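Local coordinates for lectin-like protein (Entamoeba histolytica HM-1:IMSS-A, PDB 5ZBT), which is of unknown function but is the legume lectin-like domain of an ERGIC-53-like protein, from a family generally associated with mannose binding, at residues P78-I89 / S221-V232. Sequence-based numbering, arbitrary orientation.
Sequences PSFELQLKLNII and SYRVQSLHYYEV
Strands 80-86 and 221-231 pair antiparallel in the middle of one sheet of the legume-lectin beta sandwich, as in F80 against E231 and L82 against Y229. Backbone bonds join E81 with Y230 and Q83 with H228 in both directions. A beta bulge at Q225 and S226 then breaks the regular pairing opposite K85: Q225 N gives its hydrogen to K85 O (2.8 Å), while K85 N bonds to S226 O (2.9 Å). Beyond it, V224 faces L86. L82, L84, V224 and L227 point into the sandwich. Strand 207-213 of the other sheet packs on L82, L84 and L227, and 97-103 also on L84. L84 CD1 meets V224 CG1 at 3.5 Å. L84 CG lies opposite its own backbone N (chi1 -174°), and with chi2 at 72° CD1 reaches across to the partner strand. Toward the start of strand 80-86, F80 CB touches the edge of the Y229 ring. On the outer face Q83 NE2 bonds to E81 OE2, which also forms a salt bridge with R172. Q83 CD lies at the edge of the Y230 ring, with amide and ring planes 52° apart. Near I89, R223 NE bonds to N87 O in the guanidinium plane (3.1 Å). I89 CG1 sits over one guanidinium face, toward its rim, and Y55 adds a cation-pi contact. A water bridges the strands, donating to Q83 O and hydrogen-bonding to S226 OG (2.6 Å) and, in the ring plane, to H228 ND1 (2.9 Å).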
loop_
_atom_site.group_PDB
_atom_site.type_symbol
_atom_site.label_atom_id
_atom_site.label_comp_id
_atom_site.label_asym_id
_atom_site.label_seq_id
_atom_site.Cartn_x
_atom_site.Cartn_y
_atom_site.Cartn_z
ATOM N N PRO A 78 15.512 10.540 1.091
ATOM C CA PRO A 78 16.706 9.709 1.299
ATOM C C PRO A 78 16.276 8.290 1.616
ATOM O O PRO A 78 15.082 7.983 1.539
ATOM C CB PRO A 78 17.379 10.366 2.505
ATOM C CG PRO A 78 16.212 10.867 3.299
ATOM C CD PRO A 78 15.170 11.319 2.298
ATOM N N SER A 79 17.216 7.427 1.993
ATOM C CA SER A 79 16.853 6.071 2.373
ATOM C C SER A 79 15.747 6.130 3.408
ATOM O O SER A 79 15.808 6.914 4.357
ATOM C CB SER A 79 18.067 5.318 2.915
ATOM O OG SER A 79 19.019 5.193 1.883
ATOM N N PHE A 80 14.706 5.342 3.188
ATOM C CA PHE A 80 13.512 5.490 3.993
ATOM C C PHE A 80 12.927 4.129 4.304
ATOM O O PHE A 80 13.251 3.118 3.668
ATOM C CB PHE A 80 12.456 6.363 3.299
ATOM C CG PHE A 80 11.958 5.803 2.008
ATOM C CD1 PHE A 80 10.880 4.920 1.992
ATOM C CD2 PHE A 80 12.555 6.168 0.801
ATOM C CE1 PHE A 80 10.410 4.392 0.804
ATOM C CE2 PHE A 80 12.087 5.665 -0.394
ATOM C CZ PHE A 80 11.003 4.771 -0.397
ATOM N N GLU A 81 12.043 4.133 5.295
ATOM C CA GLU A 81 11.236 2.976 5.632
ATOM C C GLU A 81 9.809 3.463 5.844
ATOM O O GLU A 81 9.585 4.433 6.582
ATOM C CB GLU A 81 11.778 2.258 6.877
ATOM C CG GLU A 81 10.760 1.335 7.495
ATOM C CD GLU A 81 11.342 0.375 8.527
ATOM O OE1 GLU A 81 12.510 -0.058 8.389
ATOM O OE2 GLU A 81 10.602 0.031 9.472
ATOM N N LEU A 82 8.859 2.834 5.154
ATOM C CA LEU A 82 7.443 3.075 5.383
ATOM C C LEU A 82 6.841 1.867 6.091
ATOM O O LEU A 82 7.145 0.713 5.746
ATOM C CB LEU A 82 6.701 3.354 4.072
ATOM C CG LEU A 82 7.347 4.374 3.132
ATOM C CD1 LEU A 82 6.775 4.277 1.726
ATOM C CD2 LEU A 82 7.169 5.777 3.678
ATOM N N GLN A 83 6.001 2.144 7.092
ATOM C CA GLN A 83 5.293 1.129 7.872
ATOM C C GLN A 83 3.800 1.405 7.792
ATOM O O GLN A 83 3.323 2.427 8.294
ATOM C CB GLN A 83 5.746 1.130 9.331
ATOM C CG GLN A 83 7.170 0.651 9.549
ATOM C CD GLN A 83 7.642 0.926 10.952
ATOM O OE1 GLN A 83 6.831 1.121 11.844
ATOM N NE2 GLN A 83 8.951 0.971 11.152
ATOM N N LEU A 84 3.064 0.503 7.167
ATOM C CA LEU A 84 1.628 0.654 6.992
ATOM C C LEU A 84 0.941 -0.409 7.838
ATOM O O LEU A 84 1.012 -1.601 7.523
ATOM C CB LEU A 84 1.244 0.517 5.523
ATOM C CG LEU A 84 -0.231 0.805 5.240
ATOM C CD1 LEU A 84 -0.491 2.308 5.367
ATOM C CD2 LEU A 84 -0.593 0.332 3.880
ATOM N N LYS A 85 0.288 0.013 8.914
ATOM C CA LYS A 85 -0.365 -0.923 9.808
ATOM C C LYS A 85 -1.803 -1.167 9.349
ATOM O O LYS A 85 -2.579 -0.224 9.162
ATOM C CB LYS A 85 -0.318 -0.396 11.238
ATOM C CG LYS A 85 -0.766 -1.405 12.280
ATOM C CD LYS A 85 -0.461 -0.922 13.685
ATOM C CE LYS A 85 -1.130 -1.826 14.687
ATOM N NZ LYS A 85 -0.575 -1.645 16.053
ATOM N N LEU A 86 -2.148 -2.437 9.188
ATOM C CA LEU A 86 -3.386 -2.894 8.569
ATOM C C LEU A 86 -4.460 -3.196 9.603
ATOM O O LEU A 86 -4.175 -3.697 10.694
ATOM C CB LEU A 86 -3.128 -4.164 7.758
ATOM C CG LEU A 86 -2.644 -4.109 6.312
ATOM C CD1 LEU A 86 -1.694 -2.980 6.092
ATOM C CD2 LEU A 86 -1.964 -5.422 5.997
ATOM N N ASN A 87 -5.714 -2.919 9.230
ATOM C CA ASN A 87 -6.900 -3.311 10.008
ATOM C C ASN A 87 -7.951 -3.774 8.990
ATOM O O ASN A 87 -8.757 -2.971 8.509
ATOM C CB ASN A 87 -7.396 -2.145 10.860
ATOM C CG ASN A 87 -8.516 -2.537 11.821
ATOM O OD1 ASN A 87 -8.958 -3.683 11.857
ATOM N ND2 ASN A 87 -8.982 -1.568 12.604
ATOM N N ILE A 88 -7.918 -5.059 8.638
ATOM C CA ILE A 88 -8.751 -5.610 7.566
ATOM C C ILE A 88 -9.809 -6.527 8.181
ATOM O O ILE A 88 -9.482 -7.425 8.964
ATOM C CB ILE A 88 -7.901 -6.361 6.521
ATOM C CG1 ILE A 88 -6.882 -5.428 5.865
ATOM C CG2 ILE A 88 -8.774 -6.965 5.423
ATOM C CD1 ILE A 88 -5.819 -6.182 5.075
ATOM N N ILE A 89 -11.073 -6.308 7.824
ATOM C CA ILE A 89 -12.197 -7.064 8.376
ATOM C C ILE A 89 -12.800 -7.929 7.279
ATOM O O ILE A 89 -13.144 -7.426 6.202
ATOM C CB ILE A 89 -13.271 -6.142 8.981
ATOM C CG1 ILE A 89 -12.676 -5.265 10.082
ATOM C CG2 ILE A 89 -14.408 -6.966 9.548
ATOM C CD1 ILE A 89 -11.852 -6.050 11.079
ATOM N N SER A 221 -13.663 -5.571 4.323
ATOM C CA SER A 221 -13.458 -4.131 4.498
ATOM C C SER A 221 -11.977 -3.853 4.750
ATOM O O SER A 221 -11.379 -4.428 5.672
ATOM C CB SER A 221 -14.310 -3.591 5.648
ATOM O OG SER A 221 -14.098 -2.201 5.814
ATOM N N TYR A 222 -11.394 -2.961 3.939
ATOM C CA TYR A 222 -9.979 -2.611 4.025
ATOM C C TYR A 222 -9.826 -1.303 4.777
ATOM O O TYR A 222 -10.521 -0.322 4.486
ATOM C CB TYR A 222 -9.339 -2.512 2.641
ATOM C CG TYR A 222 -9.074 -3.878 2.038
ATOM C CD1 TYR A 222 -7.982 -4.643 2.444
ATOM C CD2 TYR A 222 -9.934 -4.415 1.085
ATOM C CE1 TYR A 222 -7.753 -5.908 1.909
ATOM C CE2 TYR A 222 -9.709 -5.678 0.534
ATOM C CZ TYR A 222 -8.627 -6.410 0.954
ATOM O OH TYR A 222 -8.426 -7.638 0.412
ATOM N N ARG A 223 -8.966 -1.310 5.794
ATOM C CA ARG A 223 -8.787 -0.124 6.619
ATOM C C ARG A 223 -7.344 -0.101 7.090
ATOM O O ARG A 223 -6.663 -1.131 7.130
ATOM C CB ARG A 223 -9.798 -0.100 7.787
ATOM C CG ARG A 223 -11.140 -0.721 7.362
ATOM C CD ARG A 223 -12.089 -1.065 8.414
ATOM N NE ARG A 223 -11.487 -1.834 9.483
ATOM C CZ ARG A 223 -12.025 -1.869 10.690
ATOM N NH1 ARG A 223 -13.147 -1.194 10.894
ATOM N NH2 ARG A 223 -11.460 -2.559 11.669
ATOM N N VAL A 224 -6.874 1.098 7.426
ATOM C CA VAL A 224 -5.468 1.332 7.737
ATOM C C VAL A 224 -5.382 2.026 9.093
ATOM O O VAL A 224 -6.022 3.062 9.308
ATOM C CB VAL A 224 -4.795 2.163 6.626
ATOM C CG1 VAL A 224 -3.493 2.751 7.100
ATOM C CG2 VAL A 224 -4.574 1.286 5.412
ATOM N N GLN A 225 -4.611 1.440 10.011
ATOM C CA GLN A 225 -4.473 2.014 11.344
ATOM C C GLN A 225 -3.526 3.202 11.367
ATOM O O GLN A 225 -3.782 4.183 12.071
ATOM C CB GLN A 225 -3.972 0.961 12.320
ATOM C CG GLN A 225 -5.014 -0.027 12.717
ATOM C CD GLN A 225 -5.167 -0.095 14.211
ATOM O OE1 GLN A 225 -4.357 -0.728 14.897
ATOM N NE2 GLN A 225 -6.211 0.565 14.735
ATOM N N SER A 226 -2.409 3.116 10.649
ATOM C CA SER A 226 -1.390 4.159 10.705
ATOM C C SER A 226 -0.404 3.961 9.570
ATOM O O SER A 226 -0.268 2.867 9.012
ATOM C CB SER A 226 -0.637 4.153 12.036
ATOM O OG SER A 226 -0.005 2.907 12.219
ATOM N N LEU A 227 0.293 5.044 9.253
ATOM C CA LEU A 227 1.375 5.029 8.285
ATOM C C LEU A 227 2.506 5.866 8.864
ATOM O O LEU A 227 2.307 7.046 9.190
ATOM C CB LEU A 227 0.905 5.570 6.934
ATOM C CG LEU A 227 1.984 5.731 5.862
ATOM C CD1 LEU A 227 2.581 4.374 5.429
ATOM C CD2 LEU A 227 1.378 6.450 4.680
ATOM N N HIS A 228 3.671 5.242 9.053
ATOM C CA HIS A 228 4.858 5.929 9.550
ATOM C C HIS A 228 5.894 5.945 8.448
ATOM O O HIS A 228 6.176 4.905 7.843
ATOM C CB HIS A 228 5.480 5.249 10.777
ATOM C CG HIS A 228 4.624 5.264 12.001
ATOM N ND1 HIS A 228 3.502 4.471 12.135
ATOM C CD2 HIS A 228 4.750 5.936 13.168
ATOM C CE1 HIS A 228 2.954 4.681 13.319
ATOM N NE2 HIS A 228 3.691 5.565 13.966
ATOM N N TYR A 229 6.462 7.115 8.207
ATOM C CA TYR A 229 7.654 7.268 7.396
ATOM C C TYR A 229 8.831 7.502 8.337
ATOM O O TYR A 229 8.753 8.343 9.233
ATOM C CB TYR A 229 7.482 8.427 6.412
ATOM C CG TYR A 229 8.776 9.062 5.981
ATOM C CD1 TYR A 229 9.771 8.304 5.382
ATOM C CD2 TYR A 229 9.012 10.421 6.176
ATOM C CE1 TYR A 229 10.974 8.871 4.991
ATOM C CE2 TYR A 229 10.217 10.998 5.785
ATOM C CZ TYR A 229 11.196 10.210 5.188
ATOM O OH TYR A 229 12.406 10.743 4.787
ATOM N N TYR A 230 9.898 6.724 8.165
ATOM C CA TYR A 230 11.123 6.888 8.932
ATOM C C TYR A 230 12.287 7.034 7.973
ATOM O O TYR A 230 12.393 6.290 6.991
ATOM C CB TYR A 230 11.387 5.711 9.872
ATOM C CG TYR A 230 10.403 5.613 11.008
ATOM C CD1 TYR A 230 10.363 6.585 12.006
ATOM C CD2 TYR A 230 9.509 4.549 11.089
ATOM C CE1 TYR A 230 9.450 6.497 13.051
ATOM C CE2 TYR A 230 8.591 4.455 12.134
ATOM C CZ TYR A 230 8.566 5.432 13.103
ATOM O OH TYR A 230 7.660 5.338 14.132
ATOM N N GLU A 231 13.153 7.997 8.251
ATOM C CA GLU A 231 14.429 8.051 7.563
ATOM C C GLU A 231 15.331 6.947 8.106
ATOM O O GLU A 231 15.447 6.772 9.321
ATOM C CB GLU A 231 15.063 9.425 7.750
ATOM C CG GLU A 231 16.491 9.510 7.242
ATOM C CD GLU A 231 16.923 10.930 6.941
ATOM O OE1 GLU A 231 16.088 11.854 7.093
ATOM O OE2 GLU A 231 18.092 11.119 6.533
ATOM N N VAL A 232 15.928 6.168 7.211
ATOM C CA VAL A 232 16.874 5.134 7.616
ATOM C C VAL A 232 18.235 5.780 7.827
ATOM O O VAL A 232 18.720 6.519 6.963
ATOM C CB VAL A 232 16.946 4.021 6.562
ATOM C CG1 VAL A 232 18.014 2.996 6.936
ATOM C CG2 VAL A 232 15.569 3.358 6.393
HETATM O O HOH W 1 2.161 2.135 11.042
#